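Queuine lyase ([Clostridium] spiroforme DSM 1552, PDB 6P78) acts as a radical SAM C-N lyase on queuine, with a [4Fe-4S] cluster and S-adenosylmethionine bound at its active site. Local coordinates at residues A[149-154]-A[179-184]; A[205-210]-A[215-220]. One frame throughout, in Å; residues are numbered along the deposited sequence.

How the contacts relate
Contact 1 is the smaller and more apolar of the two: one methionine of helix 149-155 meets the loop after strand 178-179, with no hydrogen bond between its segments, in a largely buried patch. Contact 2, only partly buried, joins the end of strand 203-207 to the approach to helix 219-228 mainly by hydrogen bonds, and its first segment reads the adenine of SAM. They are neighbours, with centres 11 Å apart, and segment 179-184 touches both segments of contact 2. Probable backbone hydrogen bonds run from Asp218 to Gly180 and from Gln182 to Lys216, while Ile181 packs on Tyr208 and Ile215, linking the apolar patch to the adenine site.

Contact 1. Residues A[149-154]-A[179-184]; sequences DEMRNN and VGIQGQ
Met151 carries its CG opposite the backbone N (chi1 -179°) and then bends at chi2 (85°), which sends the thioether off helix 149-155 and into the loop that holds Ile181 and Gln184. Met151 is modelled in two conformers, and the contacts described hold for one of them. The methyl CE of Met151 lies 3.7 Å from Ile181 CG2 and equally 3.7 Å from Gln184 CG, the side chains of Met151 and Gln184 crossing at about a right angle. Behind the methyl, SD passes 4.1 Å from Gly183 O, in the peptide that follows the turn's centre.

The loop is held in shape from within. Gln184 N donates to Ile181 O at 2.9 Å, closing a type II beta turn with Gly183 at its third position, where phi is positive. The Gln184 side chain reaches back, extended beyond CG, and its OE1 takes two backbone N-H groups: Gly180 N at 2.7 Å, almost in line with the carbonyl, and Ile181 N at 3.0 Å from above the amide plane. Two bonds at OE1 should fix the rotation of the amide. Met188 also packs on Met151. This is a tight turn in a beta-to-alpha connection of the radical SAM core, between strand 178-179 and helix 186-199.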
# COMPACT_ATOMS: atom_id res chain seq x y z
N ASP A 149 -6.06 -17.98 3.14
CA ASP A 149 -6.54 -18.00 1.76
C ASP A 149 -8.04 -17.73 1.68
O ASP A 149 -8.51 -16.93 0.86
CB ASP A 149 -6.24 -19.35 1.11
CG ASP A 149 -4.76 -19.61 0.92
OD1 ASP A 149 -3.94 -18.67 1.05
OD2 ASP A 149 -4.44 -20.79 0.65
N GLU A 150 -8.82 -18.41 2.54
CA GLU A 150 -10.27 -18.27 2.44
C GLU A 150 -10.75 -16.88 2.85
O GLU A 150 -11.66 -16.33 2.22
CB GLU A 150 -10.94 -19.34 3.29
CG GLU A 150 -10.79 -20.72 2.70
CD GLU A 150 -9.51 -21.41 3.14
OE1 GLU A 150 -8.67 -20.79 3.83
OE2 GLU A 150 -9.36 -22.61 2.80
N MET A 151 -10.18 -16.30 3.90
CA MET A 151 -10.58 -14.94 4.24
C MET A 151 -10.17 -13.97 3.14
O MET A 151 -10.95 -13.09 2.75
CB MET A 151 -9.96 -14.52 5.58
CG MET A 151 -10.35 -13.10 6.04
SD MET A 151 -11.93 -13.07 6.92
CE MET A 151 -12.05 -11.30 7.21
N ARG A 152 -8.97 -14.13 2.59
CA ARG A 152 -8.48 -13.21 1.57
C ARG A 152 -9.32 -13.27 0.29
O ARG A 152 -9.68 -12.24 -0.28
CB ARG A 152 -7.00 -13.50 1.29
CG ARG A 152 -6.35 -12.54 0.25
CD ARG A 152 -4.88 -12.92 0.05
NE ARG A 152 -4.68 -14.22 -0.61
CZ ARG A 152 -4.26 -15.32 0.01
NH1 ARG A 152 -3.99 -15.31 1.33
NH2 ARG A 152 -4.09 -16.43 -0.68
N ASN A 153 -9.68 -14.47 -0.16
CA ASN A 153 -10.31 -14.61 -1.46
C ASN A 153 -11.81 -14.84 -1.41
O ASN A 153 -12.51 -14.44 -2.34
CB ASN A 153 -9.64 -15.73 -2.24
CG ASN A 153 -8.24 -15.34 -2.67
OD1 ASN A 153 -7.99 -14.18 -3.03
ND2 ASN A 153 -7.31 -16.29 -2.62
N ASN A 154 -12.33 -15.41 -0.33
CA ASN A 154 -13.76 -15.67 -0.23
C ASN A 154 -14.52 -14.61 0.55
O ASN A 154 -15.74 -14.50 0.39
CB ASN A 154 -14.02 -17.03 0.44
CG ASN A 154 -13.45 -18.19 -0.35
OD1 ASN A 154 -13.17 -18.06 -1.54
ND2 ASN A 154 -13.30 -19.36 0.30
N VAL A 179 -6.07 -5.60 9.99
CA VAL A 179 -6.37 -6.24 11.26
C VAL A 179 -7.68 -5.69 11.81
O VAL A 179 -7.85 -4.47 11.89
CB VAL A 179 -5.24 -6.05 12.28
CG1 VAL A 179 -5.65 -6.61 13.64
CG2 VAL A 179 -3.98 -6.74 11.78
N GLY A 180 -8.58 -6.59 12.20
CA GLY A 180 -9.73 -6.12 12.93
C GLY A 180 -11.04 -6.18 12.17
O GLY A 180 -11.89 -5.32 12.37
N ILE A 181 -11.22 -7.19 11.33
CA ILE A 181 -12.41 -7.33 10.50
C ILE A 181 -13.27 -8.47 11.04
O ILE A 181 -12.76 -9.54 11.38
CB ILE A 181 -12.01 -7.58 9.04
CG1 ILE A 181 -11.28 -6.33 8.49
CG2 ILE A 181 -13.22 -7.94 8.19
CD1 ILE A 181 -10.61 -6.60 7.14
N GLN A 182 -14.59 -8.24 11.09
CA GLN A 182 -15.51 -9.31 11.49
C GLN A 182 -15.30 -10.55 10.65
O GLN A 182 -15.27 -10.49 9.41
CB GLN A 182 -16.96 -8.83 11.36
CG GLN A 182 -17.37 -7.79 12.37
CD GLN A 182 -18.83 -7.45 12.23
OE1 GLN A 182 -19.41 -7.55 11.13
NE2 GLN A 182 -19.45 -7.08 13.34
N GLY A 183 -15.16 -11.70 11.30
CA GLY A 183 -14.83 -12.92 10.62
C GLY A 183 -13.39 -13.36 10.81
O GLY A 183 -13.08 -14.55 10.60
N GLN A 184 -12.51 -12.44 11.20
CA GLN A 184 -11.17 -12.82 11.62
C GLN A 184 -11.21 -13.47 13.00
O GLN A 184 -12.20 -13.38 13.74
CB GLN A 184 -10.26 -11.60 11.66
CG GLN A 184 -9.94 -11.08 10.29
CD GLN A 184 -8.86 -10.03 10.35
OE1 GLN A 184 -8.95 -9.07 11.13
NE2 GLN A 184 -7.80 -10.21 9.57

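Contact 2. Residues A[205-210]-A[215-220]; sequences INIYRN and IKRDEE. With SAM (S-adenosylmethionine), chain D.
This is a mainly polar contact inside a beta-alpha connection of the radical SAM core, where Tyr208 and Asn210, just past strand 203-207, meet Ile215 to Arg217 on the way into helix 219-228. The connection begins a beta-alpha-beta crossover to the neighbouring parallel strand 238-241, and its first half forms part of the SAM pocket.

Tyr208 has partners on two fronts, the adenine and the 215-217 backbone. With CG anti to the backbone nitrogen (chi1 -172°), its ring extends between them. The hydroxyl OH donates to Ile215 O at 2.9 Å, approaching from well above the peptide plane, and Ile215 CG2 packs 3.9 Å from the ring carbon CZ. Arg217 CG meets the ring at its edge, while adenine N6 approaches CE1 obliquely. The next residue reads the base through its main chain: Arg209 N donates to SAM N1 at 2.9 Å, and SAM N6 donates to Arg209 O at 2.8 Å, a pairing that matches the donor and acceptor of adenine. The CB of Arg209 leaves the backbone away from segment 215-220, and the guanidinium forms a salt bridge with the terminal carboxylate of Asp251.

Arg217 ties the two segments together. Its chain bends at chi3 (59°), and NH1 donates to Tyr208 O at 2.9 Å, nearly in line with that carbonyl. The guanidinium also holds Glu219 side-on, NE to OE2 at 2.8 Å and NH2 to OE1, which should fix its rotation and partly balance its charge. Asn210 receives the backbone: Arg217 N reaches its OD1 at 2.9 Å, in the amide plane and on a lone pair. Its other amide atom, ND2, donates at 3.2 Å to a water that in turn donates to Arg217 O.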
# COMPACT_ATOMS: atom_id res chain seq x y z
N ILE A 205 0.90 -2.55 8.74
CA ILE A 205 -0.20 -3.05 9.57
C ILE A 205 -1.31 -2.00 9.58
O ILE A 205 -1.13 -0.91 10.15
CB ILE A 205 0.25 -3.34 11.00
CG1 ILE A 205 1.41 -4.33 11.01
CG2 ILE A 205 -0.93 -3.87 11.79
CD1 ILE A 205 1.06 -5.66 10.43
N ASN A 206 -2.45 -2.31 8.97
CA ASN A 206 -3.55 -1.36 8.87
C ASN A 206 -4.69 -1.81 9.78
O ASN A 206 -5.36 -2.80 9.50
CB ASN A 206 -4.03 -1.27 7.42
CG ASN A 206 -2.98 -0.70 6.50
OD1 ASN A 206 -2.47 0.41 6.73
ND2 ASN A 206 -2.65 -1.43 5.45
N ILE A 207 -4.94 -1.07 10.86
CA ILE A 207 -6.14 -1.32 11.66
C ILE A 207 -7.37 -0.93 10.85
O ILE A 207 -7.47 0.20 10.34
CB ILE A 207 -6.08 -0.56 12.99
CG1 ILE A 207 -4.82 -0.93 13.76
CG2 ILE A 207 -7.34 -0.89 13.81
CD1 ILE A 207 -4.73 -2.43 14.09
N TYR A 208 -8.32 -1.84 10.75
CA TYR A 208 -9.44 -1.64 9.84
C TYR A 208 -10.31 -0.46 10.27
O TYR A 208 -10.63 -0.30 11.45
CB TYR A 208 -10.29 -2.92 9.76
CG TYR A 208 -11.33 -2.80 8.68
CD1 TYR A 208 -10.95 -2.75 7.35
CD2 TYR A 208 -12.68 -2.69 8.99
CE1 TYR A 208 -11.88 -2.58 6.34
CE2 TYR A 208 -13.63 -2.53 7.99
CZ TYR A 208 -13.23 -2.49 6.66
OH TYR A 208 -14.17 -2.34 5.66
N ARG A 209 -10.73 0.35 9.30
CA ARG A 209 -11.64 1.46 9.54
C ARG A 209 -12.97 1.21 8.81
O ARG A 209 -12.98 0.90 7.61
CB ARG A 209 -11.02 2.79 9.08
CG ARG A 209 -11.95 4.00 9.27
CD ARG A 209 -11.27 5.31 8.89
NE ARG A 209 -11.00 5.37 7.45
CZ ARG A 209 -10.52 6.44 6.82
NH1 ARG A 209 -10.25 7.56 7.49
NH2 ARG A 209 -10.31 6.39 5.51
N ASN A 210 -14.08 1.36 9.52
CA ASN A 210 -15.38 1.29 8.88
C ASN A 210 -15.48 2.35 7.78
O ASN A 210 -14.95 3.46 7.91
CB ASN A 210 -16.49 1.48 9.91
CG ASN A 210 -16.71 0.25 10.75
OD1 ASN A 210 -16.34 -0.84 10.35
ND2 ASN A 210 -17.28 0.42 11.93
N ILE A 215 -18.29 -4.27 4.95
CA ILE A 215 -17.31 -4.96 5.79
C ILE A 215 -17.03 -4.13 7.03
O ILE A 215 -16.72 -2.94 6.93
CB ILE A 215 -16.02 -5.23 5.01
CG1 ILE A 215 -16.32 -6.07 3.77
CG2 ILE A 215 -14.98 -5.90 5.90
CD1 ILE A 215 -16.74 -7.53 4.09
N LYS A 216 -17.10 -4.76 8.21
CA LYS A 216 -17.14 -4.03 9.47
C LYS A 216 -16.01 -4.44 10.42
O LYS A 216 -15.57 -5.59 10.43
CB LYS A 216 -18.48 -4.22 10.19
CG LYS A 216 -19.68 -3.67 9.44
CD LYS A 216 -19.45 -2.17 9.23
CE LYS A 216 -20.60 -1.46 8.54
NZ LYS A 216 -20.28 -0.00 8.41
N ARG A 217 -15.60 -3.46 11.24
CA ARG A 217 -14.66 -3.66 12.33
C ARG A 217 -15.17 -4.66 13.36
O ARG A 217 -16.35 -4.63 13.73
CB ARG A 217 -14.40 -2.32 13.04
CG ARG A 217 -13.39 -1.45 12.36
CD ARG A 217 -13.40 -0.02 12.92
NE ARG A 217 -13.12 0.05 14.35
CZ ARG A 217 -11.98 0.48 14.88
NH1 ARG A 217 -10.98 0.87 14.09
NH2 ARG A 217 -11.82 0.52 16.19
N ASP A 218 -14.26 -5.50 13.86
CA ASP A 218 -14.49 -6.33 15.05
C ASP A 218 -13.79 -5.62 16.21
O ASP A 218 -12.57 -5.66 16.33
CB ASP A 218 -13.95 -7.75 14.84
CG ASP A 218 -14.24 -8.66 16.01
OD1 ASP A 218 -14.23 -8.17 17.16
OD2 ASP A 218 -14.44 -9.88 15.79
N GLU A 219 -14.57 -4.95 17.07
CA GLU A 219 -13.95 -4.10 18.08
C GLU A 219 -13.20 -4.92 19.13
O GLU A 219 -12.19 -4.45 19.67
CB GLU A 219 -15.00 -3.23 18.77
CG GLU A 219 -15.71 -2.23 17.85
CD GLU A 219 -14.77 -1.18 17.26
OE1 GLU A 219 -13.68 -0.95 17.84
OE2 GLU A 219 -15.13 -0.58 16.22
N GLU A 220 -13.67 -6.13 19.43
CA GLU A 220 -12.98 -6.93 20.44
C GLU A 220 -11.62 -7.36 19.95
O GLU A 220 -10.66 -7.39 20.73
CB GLU A 220 -13.81 -8.16 20.83
CG GLU A 220 -15.15 -7.80 21.43
CD GLU A 220 -16.29 -8.25 20.53
OE1 GLU A 220 -16.93 -9.28 20.86
OE2 GLU A 220 -16.51 -7.60 19.48
N SAM D . -4.35 -2.24 -5.11
CA SAM D . -3.22 -2.85 -4.42
C SAM D . -3.68 -4.13 -3.73
O SAM D . -2.90 -5.09 -3.62
OXT SAM D . -4.83 -4.25 -3.30
CB SAM D . -2.62 -1.85 -3.43
CG SAM D . -3.20 -1.80 -2.02
SD SAM D . -4.66 -0.75 -1.78
CE SAM D . -4.32 0.63 -2.91
C5' SAM D . -4.41 0.07 -0.17
C4' SAM D . -4.50 -0.71 1.16
O4' SAM D . -5.23 0.01 2.14
C3' SAM D . -5.18 -2.08 1.11
O3' SAM D . -4.31 -3.10 0.67
C2' SAM D . -5.61 -2.28 2.55
O2' SAM D . -4.57 -2.92 3.29
C1' SAM D . -5.80 -0.86 3.09
N9 SAM D . -7.24 -0.53 3.34
C8 SAM D . -8.27 -0.42 2.43
N7 SAM D . -9.42 -0.12 3.09
C5 SAM D . -9.13 -0.03 4.41
C6 SAM D . -9.90 0.23 5.54
N6 SAM D . -11.20 0.48 5.43
N1 SAM D . -9.31 0.24 6.77
C2 SAM D . -7.97 -0.03 6.91
N3 SAM D . -7.20 -0.29 5.81
C4 SAM D . -7.77 -0.28 4.57
O HOH W 1 -18.07 -2.27 13.43